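Maleate cis-trans isomerase (Pseudomonas putida, PDB 4FQ5) probably catalyses the cis-trans isomerization of maleate to fumarate, and is seen here in an engineered form with maleic acid in its active site. Local coordinates at residues A[67-72]-A[78-83]; A[103-108]-A[158-163]; A[30-35]-A[39-44]; A[112-115]-A[120-123]; A[83-88]-A[123-128]. The protein carries 1 engineered substitution. All coordinates share one frame; numbering follows the deposited sequence.

Interaction 1 of 5, residues A[67-72]-A[78-83]; sequences MRMKHV and ARMDGD
M67 crosses M80 at a slant, and the two thioether chains form the tight half of this contact, where the end of strand 59-67 passes the end of helix 74-81. CG of M67 sits between its backbone N and carbonyl carbon (chi1 42°), after which the chain runs straight, so CB, CG and SD follow one another past M80 CG while CE reaches the sulfur. M67 CG and M80 CG are only 3.5 Å apart, closer than normal van der Waals spacing. M80 then bends at its last torsion (chi3 59°), and M80 SD reaches M69 CB at 3.7 Å, so that M80 is lodged between two methionines of the opposite segment. An alanine in place of M67 removes CG, SD and CE, and would probably leave one flank of M80 without its neighbour and its thioether end able to swing.

The outer side is wet and polar. R79 folds back so that its NH1 gives a hydrogen bond to R68 O (2.9 Å, 161°), in the carbonyl plane on a lone pair. Water 1 donates to R68 O at 2.7 Å and accepts from R79 NE. R79 NH1 also makes a salt bridge to D83 OD2 at 2.8 Å, meeting it from above the carboxylate plane. The guanidinium of R68 turns away to D93 of the second subunit. Since M69 touches the bound maleic acid and M80 packs on C103, the arrangement is consistent with an apolar thioether layer beside the pocket, with a polar, water-linked arginine on its outer side.

Interaction 2 of 5, residues A[103-108]-A[158-163]; sequences CLVAIM and TPYMKP. With MAE (maleic acid), chain C.
O3 of the bound maleic acid is gripped from both segments: Y160 OH donates to it at 2.6 Å, and V105 N reaches it in a weak but fairly straight bond (3.4 Å, 163°). The oxygen lies at the edge of the Y160 ring, near its plane. V105 itself comes over a face of that ring, its CB 4.0 Å from the centroid in a CH-pi contact, and P159 CD covers the opposite face. The phenol is therefore held flat between two aliphatic groups, with its hydroxyl directed at the ligand. O4 of the same carboxylate takes a weak bond from L104 N at 3.1 Å, and C103, the N-cap of helix 104-108 and the predicted nucleophile, is joined covalently through SG to C3 of the maleic acid at 1.9 Å.

Helix 104-108 follows a strand of one four-stranded sheet and Y160 follows a strand of the other, so the contact spans the cleft between the two halves of the chain. Close to Y160 lies A221, an engineered alanine where the proton donor is predicted. A carboxylate held by two backbone N-H groups at a helix N terminus and by a phenol hydroxyl is probably steadied while the adjacent C3 carries the bond to sulfur.

Interaction 3 of 5, residues A[30-35]-A[39-44]; sequences VGQIVP and ITMETE
Q32 and V34, two residues apart on strand 27-35, send their side chains to the start of helix 41-52, where M41 receives both. The amide end of Q32 extends over the methionine, with Q32 NE2 3.3 Å from M41 CG, and the two chains pass at a slant. M41 leaves its backbone with CG swung away from the amide N (chi1 -169°) and then folds at both following torsions. That fold lays its middle against Q32 while its end leads off from the strand; beyond this contact M41 touches A102, V222 and A245. V34 CG1, from the same face of the strand, lies 4.1 Å from M41 CB.

Strand 27-35, helix 41-52 and strand 59-67 form a beta-alpha-beta unit of the parallel sheet, and this contact is where its helix first settles on its opening strand. The loop between them carries N38, which hydrogen-bonds the maleic acid, and P35 at the strand end lines the same pocket.

E42 covers the remaining branch of V34, with V34 CG2 3.9 Å from E42 OE2. The carboxylate is buried but well provided for: E42 OE2 makes a salt bridge to R66 and a hydrogen bond to S64 of its own chain, and OE1 is hydrogen-bonded to H63 of the second subunit. The turn entering the helix is tied by T43 OG1, which donates to I39 O at 2.8 Å, and by T40 O, which accepts from the backbone N of both T43 and E44.

Interaction 4 of 5, residues A[112-115]-A[120-123]; sequences HGYH and ERLR
Y114 and R121 sit two turns apart on helix 114-128, and their side chains bend together beyond the backbone to join at their polar ends. R121 NH1 donates to Y114 OH over 3.1 Å, with an N-H...acceptor angle of 136°, so the bond is noticeably bent. The hydroxyl stands well out of the guanidinium plane, and the ring and guanidinium planes are themselves turned 31° apart; the groups therefore meet at a slant. R121 NH2 lies 3.6 Å from Y114 OH, leaving NH1 as the arm that makes the bond.

Both conformations serve this meeting. In Y114 the first torsion carries the ring away from the backbone N, which brings the hydroxyl along the helix toward the later turn. R121 starts in the same way and stays extended through its second torsion, then turns sharply at chi3 (75°), and this bend brings NH1 round to face the tyrosine. The ring thus reaches forward along the helix while the guanidinium reaches back to it.

Two acids hold the pair from outside. Y114 OH is hydrogen-bonded to OD2 of D81, at the end of helix 74-81, and R121 NE forms a salt bridge to D85 on helix 84-92. I107 also packs against Y114. The result is a partly exposed polar chain in which the tyrosine hydroxyl lies between a cation and an anion, which would probably polarise it, while the arginine is shared between its own helix and the neighbouring helix 84-92.

Interaction 5 of 5, residues A[83-88]-A[123-128]; sequences DSDRCA and RNVTEN
V125 points its CB toward helix 84-92, and its two methyls divide the neighbouring turn between them. From CB, which carries the fork, V125 CG1 goes to the inner side: it lies 3.7 Å from D85 O and 4.1 Å from A88 CB. V125 CG2 takes the outer side and meets the carboxylate of D85, nearest at D85 OD1 (3.6 Å) and next at the carboxyl carbon. With CG1 trans to the backbone N (chi1 171°), one methyl settles on A88 while the other reaches the acid. The aspartate side chain crosses the valine at about a right angle, its charged end turned to R121 of the next helical turn back.

The two helices are neighbours on one face of the parallel sheet, in the layered alpha/beta arrangement of this half of the chain. Short segments 84-88 and 123-128 cross at -42° with their axes 9.2 Å apart, and A88 and T126 both rest on M99 of the strand beneath. With V125 cut back to an alanine, a gap would probably open beside A88 CB and the D85 carboxylate would be left less covered.

Closer to the sheet, T126 CG2 comes within 4.0 Å of A88 O. The hydroxyl of T126 is turned to its own helix, where T126 OG1 donates to R123 O at 2.8 Å; that carbonyl also accepts from E127 N. T126 OG1 is further bonded to the backbone of T133, in the connection that leads to strand 135-137.

How the interactions relate
From the N terminus, interaction 3 closes first, over a short loop from strand 27-35 into helix 41-52. Interaction 1 follows in series, returning helix 74-81 to the end of strand 59-67. At D83, shared with interaction 1, the loop of interaction 5 opens, and it closes on the last turns of helix 114-128. Interaction 2 opens inside that loop and closes far later, at 158-163, so the two cross; it ties the two halves of the chain across the ligand cleft. Interaction 4 is nested within interaction 2 and shares R123 with interaction 5. M80 touches A106 and P35 touches C103, joining interactions 1 and 3 to interaction 2, while helices 74-81 and 84-92 both reach helix 114-128.

Interaction 1 of 5, residues A[67-72]-A[78-83]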
# COMPACT_ATOMS: atom_id res chain seq x y z
N MET A 67 27.21 -8.64 -7.33
CA MET A 67 28.56 -9.19 -7.28
C MET A 67 28.43 -10.70 -7.07
O MET A 67 27.81 -11.14 -6.10
CB MET A 67 29.36 -8.53 -6.15
CG MET A 67 28.58 -8.33 -4.84
SD MET A 67 29.55 -7.53 -3.55
CE MET A 67 28.55 -7.85 -2.12
N ARG A 68 28.98 -11.48 -7.98
CA ARG A 68 28.71 -12.92 -8.01
C ARG A 68 29.19 -13.69 -6.79
O ARG A 68 30.34 -13.58 -6.39
CB ARG A 68 29.26 -13.57 -9.27
CG ARG A 68 28.31 -13.51 -10.45
CD ARG A 68 28.65 -14.58 -11.47
NE ARG A 68 27.79 -15.75 -11.37
CZ ARG A 68 28.06 -16.94 -11.89
NH1 ARG A 68 29.20 -17.14 -12.54
NH2 ARG A 68 27.20 -17.93 -11.75
N MET A 69 28.26 -14.45 -6.21
CA MET A 69 28.56 -15.45 -5.18
C MET A 69 27.39 -16.43 -5.10
O MET A 69 26.23 -16.01 -5.09
CB MET A 69 28.79 -14.82 -3.81
CG MET A 69 28.84 -15.86 -2.69
SD MET A 69 29.27 -15.22 -1.07
CE MET A 69 27.72 -14.44 -0.60
N LYS A 70 27.71 -17.72 -5.05
CA LYS A 70 26.71 -18.78 -4.94
C LYS A 70 26.86 -19.56 -3.64
O LYS A 70 25.89 -20.10 -3.12
CB LYS A 70 26.81 -19.74 -6.13
CG LYS A 70 26.57 -19.10 -7.49
CD LYS A 70 26.93 -20.06 -8.62
CE LYS A 70 25.84 -21.09 -8.87
NZ LYS A 70 24.59 -20.48 -9.44
N HIS A 71 28.09 -19.62 -3.12
CA HIS A 71 28.38 -20.35 -1.89
C HIS A 71 29.18 -19.51 -0.96
O HIS A 71 30.14 -18.85 -1.38
CB HIS A 71 29.11 -21.66 -2.19
CG HIS A 71 28.33 -22.58 -3.10
ND1 HIS A 71 27.49 -23.52 -2.64
CD2 HIS A 71 28.27 -22.64 -4.50
CE1 HIS A 71 26.93 -24.17 -3.68
NE2 HIS A 71 27.40 -23.62 -4.82
N VAL A 72 28.79 -19.51 0.31
CA VAL A 72 29.38 -18.62 1.30
C VAL A 72 30.63 -19.29 1.88
O VAL A 72 30.59 -19.92 2.94
CB VAL A 72 28.37 -18.25 2.41
CG1 VAL A 72 28.92 -17.14 3.30
CG2 VAL A 72 27.03 -17.82 1.80
N ALA A 78 35.92 -13.42 -0.84
CA ALA A 78 37.06 -12.58 -1.25
C ALA A 78 36.93 -12.14 -2.71
O ALA A 78 37.12 -10.97 -3.02
CB ALA A 78 38.38 -13.31 -1.01
N ARG A 79 36.58 -13.08 -3.58
CA ARG A 79 36.36 -12.78 -5.00
C ARG A 79 35.21 -11.79 -5.19
O ARG A 79 35.34 -10.82 -5.94
CB ARG A 79 36.06 -14.06 -5.78
CG ARG A 79 36.22 -13.91 -7.29
CD ARG A 79 35.06 -14.54 -8.04
NE ARG A 79 33.80 -13.84 -7.76
CZ ARG A 79 33.36 -12.77 -8.41
NH1 ARG A 79 32.20 -12.22 -8.07
NH2 ARG A 79 34.06 -12.23 -9.40
N MET A 80 34.11 -12.04 -4.49
CA MET A 80 32.92 -11.19 -4.56
C MET A 80 33.24 -9.74 -4.18
O MET A 80 32.84 -8.80 -4.88
CB MET A 80 31.81 -11.74 -3.67
CG MET A 80 30.48 -11.03 -3.83
SD MET A 80 29.29 -11.41 -2.53
CE MET A 80 30.15 -10.87 -1.07
N ASP A 81 33.95 -9.56 -3.07
CA ASP A 81 34.32 -8.22 -2.60
C ASP A 81 35.15 -7.46 -3.64
O ASP A 81 35.06 -6.24 -3.72
CB ASP A 81 35.06 -8.27 -1.27
CG ASP A 81 35.25 -6.90 -0.67
OD1 ASP A 81 34.24 -6.25 -0.31
OD2 ASP A 81 36.42 -6.45 -0.55
N GLY A 82 35.94 -8.18 -4.42
CA GLY A 82 36.72 -7.59 -5.51
C GLY A 82 35.88 -6.87 -6.56
O GLY A 82 36.38 -5.99 -7.25
N ASP A 83 34.59 -7.23 -6.67
CA ASP A 83 33.68 -6.57 -7.62
C ASP A 83 33.00 -5.32 -7.04
O ASP A 83 32.16 -4.70 -7.69
CB ASP A 83 32.61 -7.55 -8.10
CG ASP A 83 33.18 -8.62 -9.00
OD1 ASP A 83 34.30 -8.44 -9.54
OD2 ASP A 83 32.50 -9.64 -9.18
O HOH W 1 32.39 -15.23 -5.60
O HOH W 2 30.65 -10.74 -10.30

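Interaction 2 of 5, residues A[103-108]-A[158-163]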
# COMPACT_ATOMS: atom_id res chain seq x y z
N CYS A 103 26.36 -7.67 2.09
CA CYS A 103 26.88 -8.86 2.76
C CYS A 103 27.82 -8.61 3.94
O CYS A 103 28.97 -8.24 3.81
CB CYS A 103 27.54 -9.77 1.73
SG CYS A 103 28.12 -11.36 2.33
N LEU A 104 27.29 -8.87 5.11
CA LEU A 104 27.97 -8.69 6.40
C LEU A 104 29.27 -9.48 6.50
O LEU A 104 30.30 -8.94 6.87
CB LEU A 104 27.01 -9.10 7.53
CG LEU A 104 27.25 -9.27 9.04
CD1 LEU A 104 28.51 -10.02 9.45
CD2 LEU A 104 27.11 -7.97 9.82
N VAL A 105 29.20 -10.77 6.18
CA VAL A 105 30.34 -11.66 6.37
C VAL A 105 31.50 -11.38 5.39
O VAL A 105 32.66 -11.60 5.71
CB VAL A 105 29.92 -13.15 6.39
CG1 VAL A 105 29.61 -13.67 4.99
CG2 VAL A 105 30.98 -13.99 7.09
N ALA A 106 31.16 -10.88 4.20
CA ALA A 106 32.16 -10.54 3.19
C ALA A 106 33.06 -9.42 3.69
O ALA A 106 34.28 -9.45 3.50
CB ALA A 106 31.47 -10.14 1.90
N ILE A 107 32.45 -8.44 4.35
CA ILE A 107 33.20 -7.35 4.95
C ILE A 107 34.05 -7.85 6.13
O ILE A 107 35.26 -7.63 6.17
CB ILE A 107 32.28 -6.19 5.39
CG1 ILE A 107 31.68 -5.46 4.17
CG2 ILE A 107 33.00 -5.23 6.32
CD1 ILE A 107 32.69 -4.96 3.15
N MET A 108 33.41 -8.53 7.08
CA MET A 108 34.10 -9.00 8.27
C MET A 108 35.21 -10.02 7.96
O MET A 108 36.25 -10.02 8.62
CB MET A 108 33.11 -9.52 9.33
CG MET A 108 32.17 -8.44 9.88
SD MET A 108 31.26 -8.93 11.36
CE MET A 108 30.36 -7.44 11.76
N THR A 158 23.58 -17.00 13.15
CA THR A 158 24.06 -16.89 11.77
C THR A 158 23.72 -18.17 11.00
O THR A 158 23.45 -19.21 11.61
CB THR A 158 25.59 -16.68 11.69
OG1 THR A 158 26.25 -17.95 11.63
CG2 THR A 158 26.13 -15.89 12.88
N PRO A 159 23.72 -18.11 9.65
CA PRO A 159 23.55 -19.32 8.86
C PRO A 159 24.88 -19.92 8.38
O PRO A 159 24.87 -20.98 7.75
CB PRO A 159 22.77 -18.82 7.66
CG PRO A 159 23.29 -17.44 7.45
CD PRO A 159 23.66 -16.90 8.81
N TYR A 160 25.99 -19.26 8.69
CA TYR A 160 27.29 -19.60 8.13
C TYR A 160 27.88 -20.89 8.69
O TYR A 160 27.48 -21.36 9.76
CB TYR A 160 28.33 -18.50 8.39
CG TYR A 160 27.86 -17.07 8.23
CD1 TYR A 160 27.29 -16.62 7.04
CD2 TYR A 160 28.03 -16.16 9.27
CE1 TYR A 160 26.89 -15.30 6.90
CE2 TYR A 160 27.62 -14.85 9.14
CZ TYR A 160 27.06 -14.42 7.96
OH TYR A 160 26.66 -13.11 7.86
N MET A 161 28.84 -21.43 7.94
CA MET A 161 29.76 -22.44 8.46
C MET A 161 30.48 -21.90 9.69
O MET A 161 30.62 -20.68 9.86
CB MET A 161 30.76 -22.84 7.37
CG MET A 161 30.13 -23.37 6.10
SD MET A 161 28.84 -24.62 6.37
CE MET A 161 29.81 -26.07 6.80
N LYS A 162 30.94 -22.80 10.55
CA LYS A 162 31.47 -22.45 11.87
C LYS A 162 32.67 -21.48 11.86
O LYS A 162 32.68 -20.54 12.65
CB LYS A 162 31.79 -23.73 12.66
CG LYS A 162 32.26 -23.54 14.09
CD LYS A 162 32.48 -24.90 14.75
CE LYS A 162 33.07 -24.77 16.14
NZ LYS A 162 33.22 -26.11 16.77
N PRO A 163 33.67 -21.70 10.97
CA PRO A 163 34.83 -20.79 10.90
C PRO A 163 34.45 -19.34 10.59
O PRO A 163 34.97 -18.41 11.21
CB PRO A 163 35.66 -21.36 9.74
CG PRO A 163 35.28 -22.80 9.67
CD PRO A 163 33.83 -22.85 10.06
C1 MAE C . 24.38 -13.08 2.16
O1 MAE C . 23.75 -13.26 1.11
O2 MAE C . 23.92 -13.31 3.29
C2 MAE C . 25.76 -12.60 2.05
C3 MAE C . 26.46 -12.08 3.05
C4 MAE C . 25.95 -11.88 4.43
O3 MAE C . 26.45 -12.55 5.33
O4 MAE C . 25.09 -11.03 4.68

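Interaction 3 of 5, residues A[30-35]-A[39-44]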
# COMPACT_ATOMS: atom_id res chain seq x y z
N VAL A 30 17.21 4.27 -3.36
CA VAL A 30 18.05 3.42 -2.53
C VAL A 30 18.84 2.46 -3.43
O VAL A 30 18.26 1.76 -4.25
CB VAL A 30 17.20 2.61 -1.52
CG1 VAL A 30 18.08 1.67 -0.70
CG2 VAL A 30 16.43 3.57 -0.62
N GLY A 31 20.16 2.44 -3.27
CA GLY A 31 21.01 1.54 -4.04
C GLY A 31 21.46 0.39 -3.17
O GLY A 31 21.80 0.60 -2.00
N GLN A 32 21.46 -0.82 -3.72
CA GLN A 32 21.89 -2.00 -2.97
C GLN A 32 22.93 -2.82 -3.72
O GLN A 32 22.68 -3.27 -4.84
CB GLN A 32 20.68 -2.87 -2.58
CG GLN A 32 19.62 -2.10 -1.80
CD GLN A 32 18.75 -3.00 -0.94
OE1 GLN A 32 17.76 -3.58 -1.41
NE2 GLN A 32 19.10 -3.10 0.34
N ILE A 33 24.09 -3.00 -3.11
CA ILE A 33 25.11 -3.91 -3.65
C ILE A 33 24.88 -5.29 -3.03
O ILE A 33 25.14 -5.49 -1.85
CB ILE A 33 26.55 -3.42 -3.35
CG1 ILE A 33 26.77 -2.01 -3.91
CG2 ILE A 33 27.59 -4.41 -3.90
CD1 ILE A 33 28.04 -1.33 -3.43
N VAL A 34 24.39 -6.24 -3.83
CA VAL A 34 23.97 -7.54 -3.30
C VAL A 34 24.73 -8.70 -3.94
O VAL A 34 25.06 -8.63 -5.13
CB VAL A 34 22.43 -7.77 -3.44
CG1 VAL A 34 21.64 -6.67 -2.75
CG2 VAL A 34 22.01 -7.88 -4.90
N PRO A 35 25.01 -9.76 -3.15
CA PRO A 35 25.48 -11.01 -3.76
C PRO A 35 24.50 -11.45 -4.83
O PRO A 35 23.29 -11.27 -4.68
CB PRO A 35 25.46 -11.99 -2.58
CG PRO A 35 25.67 -11.14 -1.38
CD PRO A 35 24.94 -9.85 -1.68
N ILE A 39 18.53 -12.96 -2.36
CA ILE A 39 17.15 -12.55 -2.68
C ILE A 39 16.50 -11.83 -1.50
O ILE A 39 15.52 -11.09 -1.67
CB ILE A 39 16.26 -13.74 -3.11
CG1 ILE A 39 16.29 -14.87 -2.07
CG2 ILE A 39 16.66 -14.25 -4.49
CD1 ILE A 39 15.05 -15.74 -2.08
N THR A 40 17.05 -12.02 -0.31
CA THR A 40 16.42 -11.55 0.92
C THR A 40 16.62 -10.06 1.17
O THR A 40 15.71 -9.39 1.66
CB THR A 40 16.85 -12.40 2.13
OG1 THR A 40 16.49 -13.76 1.89
CG2 THR A 40 16.21 -11.94 3.43
N MET A 41 17.79 -9.53 0.84
CA MET A 41 18.03 -8.09 0.98
C MET A 41 17.02 -7.29 0.15
O MET A 41 16.45 -6.31 0.64
CB MET A 41 19.46 -7.70 0.60
CG MET A 41 19.82 -6.27 0.99
SD MET A 41 20.41 -6.07 2.68
CE MET A 41 19.20 -6.97 3.63
N GLU A 42 16.81 -7.73 -1.09
CA GLU A 42 15.84 -7.12 -1.99
C GLU A 42 14.37 -7.41 -1.60
O GLU A 42 13.45 -6.90 -2.23
CB GLU A 42 16.11 -7.55 -3.43
CG GLU A 42 17.35 -6.87 -4.01
CD GLU A 42 17.95 -7.63 -5.18
OE1 GLU A 42 17.98 -8.88 -5.17
OE2 GLU A 42 18.40 -6.96 -6.12
N THR A 43 14.18 -8.21 -0.56
CA THR A 43 12.85 -8.50 -0.03
C THR A 43 12.59 -7.71 1.24
O THR A 43 11.58 -7.01 1.35
CB THR A 43 12.66 -10.02 0.20
OG1 THR A 43 12.87 -10.70 -1.04
CG2 THR A 43 11.24 -10.34 0.72
N GLU A 44 13.52 -7.77 2.18
CA GLU A 44 13.31 -7.19 3.50
C GLU A 44 13.49 -5.68 3.56
O GLU A 44 12.75 -5.00 4.27
CB GLU A 44 14.14 -7.90 4.56
CG GLU A 44 13.77 -9.37 4.68
CD GLU A 44 14.38 -10.06 5.89
OE1 GLU A 44 15.31 -9.51 6.51
OE2 GLU A 44 13.93 -11.17 6.22

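Interaction 4 of 5, residues A[112-115]-A[120-123]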
# COMPACT_ATOMS: atom_id res chain seq x y z
N HIS A 112 39.94 -7.11 10.63
CA HIS A 112 39.47 -6.08 11.55
C HIS A 112 39.49 -4.70 10.96
O HIS A 112 40.47 -4.30 10.32
CB HIS A 112 40.29 -6.10 12.84
CG HIS A 112 40.09 -7.33 13.69
ND1 HIS A 112 38.98 -8.10 13.60
CD2 HIS A 112 40.87 -7.89 14.69
CE1 HIS A 112 39.06 -9.12 14.48
NE2 HIS A 112 40.22 -8.99 15.15
N GLY A 113 38.39 -3.98 11.15
CA GLY A 113 38.26 -2.60 10.70
C GLY A 113 37.97 -2.42 9.22
O GLY A 113 37.95 -1.29 8.71
N TYR A 114 37.73 -3.52 8.51
CA TYR A 114 37.51 -3.44 7.07
C TYR A 114 36.23 -2.71 6.68
O TYR A 114 36.15 -2.15 5.59
CB TYR A 114 37.58 -4.81 6.40
CG TYR A 114 37.61 -4.75 4.89
CD1 TYR A 114 36.50 -5.13 4.13
CD2 TYR A 114 38.74 -4.30 4.21
CE1 TYR A 114 36.53 -5.08 2.74
CE2 TYR A 114 38.78 -4.24 2.83
CZ TYR A 114 37.68 -4.62 2.09
OH TYR A 114 37.72 -4.56 0.72
N HIS A 115 35.23 -2.70 7.56
CA HIS A 115 33.99 -1.96 7.26
C HIS A 115 34.23 -0.49 7.04
O HIS A 115 33.57 0.12 6.20
CB HIS A 115 32.87 -2.24 8.26
CG HIS A 115 33.02 -1.54 9.59
ND1 HIS A 115 33.72 -2.06 10.61
CD2 HIS A 115 32.51 -0.33 10.04
CE1 HIS A 115 33.67 -1.23 11.67
NE2 HIS A 115 32.92 -0.16 11.32
N GLU A 120 34.79 3.91 3.04
CA GLU A 120 35.59 5.04 2.54
C GLU A 120 36.01 4.84 1.08
O GLU A 120 35.96 5.78 0.29
CB GLU A 120 36.80 5.31 3.45
CG GLU A 120 36.41 6.01 4.75
CD GLU A 120 37.41 5.83 5.88
OE1 GLU A 120 37.66 6.81 6.61
OE2 GLU A 120 37.94 4.71 6.05
N ARG A 121 36.37 3.61 0.71
CA ARG A 121 36.78 3.31 -0.67
C ARG A 121 35.60 3.46 -1.63
O ARG A 121 35.73 4.10 -2.68
CB ARG A 121 37.40 1.92 -0.79
CG ARG A 121 38.09 1.67 -2.13
CD ARG A 121 38.68 0.27 -2.23
NE ARG A 121 37.65 -0.75 -2.45
CZ ARG A 121 37.23 -1.65 -1.55
NH1 ARG A 121 37.74 -1.69 -0.32
NH2 ARG A 121 36.28 -2.51 -1.88
N LEU A 122 34.46 2.88 -1.27
CA LEU A 122 33.24 2.99 -2.07
C LEU A 122 32.79 4.44 -2.21
O LEU A 122 32.39 4.85 -3.28
CB LEU A 122 32.11 2.11 -1.51
CG LEU A 122 32.33 0.60 -1.48
CD1 LEU A 122 31.21 -0.08 -0.71
CD2 LEU A 122 32.47 -0.00 -2.88
N ARG A 123 32.86 5.20 -1.12
CA ARG A 123 32.52 6.63 -1.18
C ARG A 123 33.41 7.36 -2.19
O ARG A 123 32.91 8.17 -2.99
CB ARG A 123 32.58 7.30 0.21
CG ARG A 123 32.51 8.82 0.14
CD ARG A 123 31.77 9.46 1.30
NE ARG A 123 31.62 10.90 1.07
CZ ARG A 123 30.46 11.53 0.83
NH1 ARG A 123 29.31 10.87 0.81
NH2 ARG A 123 30.47 12.84 0.64

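Interaction 5 of 5, residues A[83-88]-A[123-128]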
# COMPACT_ATOMS: atom_id res chain seq x y z
N ASP A 83 34.59 -7.23 -6.67
CA ASP A 83 33.68 -6.57 -7.62
C ASP A 83 33.00 -5.32 -7.04
O ASP A 83 32.16 -4.70 -7.69
CB ASP A 83 32.61 -7.55 -8.10
CG ASP A 83 33.18 -8.62 -9.00
OD1 ASP A 83 34.30 -8.44 -9.54
OD2 ASP A 83 32.50 -9.64 -9.18
N SER A 84 33.41 -4.98 -5.82
CA SER A 84 32.84 -3.90 -5.03
C SER A 84 32.84 -2.55 -5.75
O SER A 84 31.80 -1.88 -5.83
CB SER A 84 33.66 -3.78 -3.73
OG SER A 84 32.86 -3.33 -2.67
N ASP A 85 34.01 -2.15 -6.25
CA ASP A 85 34.18 -0.90 -6.98
C ASP A 85 33.27 -0.82 -8.21
O ASP A 85 32.64 0.22 -8.44
CB ASP A 85 35.64 -0.72 -7.42
CG ASP A 85 36.56 -0.33 -6.28
OD1 ASP A 85 36.12 -0.26 -5.12
OD2 ASP A 85 37.75 -0.08 -6.57
N ARG A 86 33.23 -1.90 -9.00
CA ARG A 86 32.36 -1.98 -10.17
C ARG A 86 30.90 -1.71 -9.79
O ARG A 86 30.22 -0.93 -10.46
CB ARG A 86 32.49 -3.35 -10.87
CG ARG A 86 31.46 -3.55 -11.99
CD ARG A 86 31.50 -4.91 -12.67
NE ARG A 86 31.24 -6.07 -11.80
CZ ARG A 86 30.05 -6.47 -11.36
NH1 ARG A 86 29.97 -7.55 -10.59
NH2 ARG A 86 28.93 -5.81 -11.67
N CYS A 87 30.45 -2.35 -8.72
CA CYS A 87 29.06 -2.22 -8.26
C CYS A 87 28.72 -0.79 -7.83
O CYS A 87 27.65 -0.28 -8.16
CB CYS A 87 28.75 -3.22 -7.13
SG CYS A 87 28.74 -4.96 -7.66
N ALA A 88 29.64 -0.14 -7.10
CA ALA A 88 29.46 1.26 -6.70
C ALA A 88 29.46 2.22 -7.90
O ALA A 88 28.72 3.21 -7.89
CB ALA A 88 30.51 1.68 -5.68
N ARG A 123 32.86 5.20 -1.12
CA ARG A 123 32.52 6.63 -1.18
C ARG A 123 33.41 7.36 -2.19
O ARG A 123 32.91 8.17 -2.99
CB ARG A 123 32.58 7.30 0.21
CG ARG A 123 32.51 8.82 0.14
CD ARG A 123 31.77 9.46 1.30
NE ARG A 123 31.62 10.90 1.07
CZ ARG A 123 30.46 11.53 0.83
NH1 ARG A 123 29.31 10.87 0.81
NH2 ARG A 123 30.47 12.84 0.64
N ASN A 124 34.71 7.07 -2.16
CA ASN A 124 35.68 7.65 -3.10
C ASN A 124 35.34 7.31 -4.54
O ASN A 124 35.37 8.18 -5.41
CB ASN A 124 37.10 7.19 -2.79
CG ASN A 124 37.68 7.82 -1.53
OD1 ASN A 124 37.22 8.87 -1.08
ND2 ASN A 124 38.71 7.18 -0.98
N VAL A 125 35.03 6.04 -4.79
CA VAL A 125 34.60 5.58 -6.11
C VAL A 125 33.40 6.39 -6.61
O VAL A 125 33.38 6.82 -7.76
CB VAL A 125 34.29 4.06 -6.11
CG1 VAL A 125 33.64 3.63 -7.42
CG2 VAL A 125 35.55 3.25 -5.85
N THR A 126 32.40 6.63 -5.74
CA THR A 126 31.21 7.38 -6.15
C THR A 126 31.53 8.85 -6.38
O THR A 126 31.01 9.46 -7.32
CB THR A 126 30.01 7.25 -5.17
OG1 THR A 126 30.33 7.86 -3.91
CG2 THR A 126 29.63 5.79 -4.97
N GLU A 127 32.38 9.40 -5.51
CA GLU A 127 32.81 10.79 -5.62
C GLU A 127 33.53 11.04 -6.94
O GLU A 127 33.25 12.04 -7.62
CB GLU A 127 33.69 11.16 -4.43
CG GLU A 127 34.14 12.61 -4.42
CD GLU A 127 34.97 12.97 -3.19
OE1 GLU A 127 35.21 12.08 -2.34
OE2 GLU A 127 35.37 14.14 -3.08
N ASN A 128 34.42 10.13 -7.33
CA ASN A 128 35.14 10.26 -8.60
C ASN A 128 34.28 9.92 -9.82
O ASN A 128 34.68 10.18 -10.96
CB ASN A 128 36.43 9.44 -8.59
CG ASN A 128 37.41 9.92 -7.52
OD1 ASN A 128 37.54 11.12 -7.27
ND2 ASN A 128 38.10 8.98 -6.89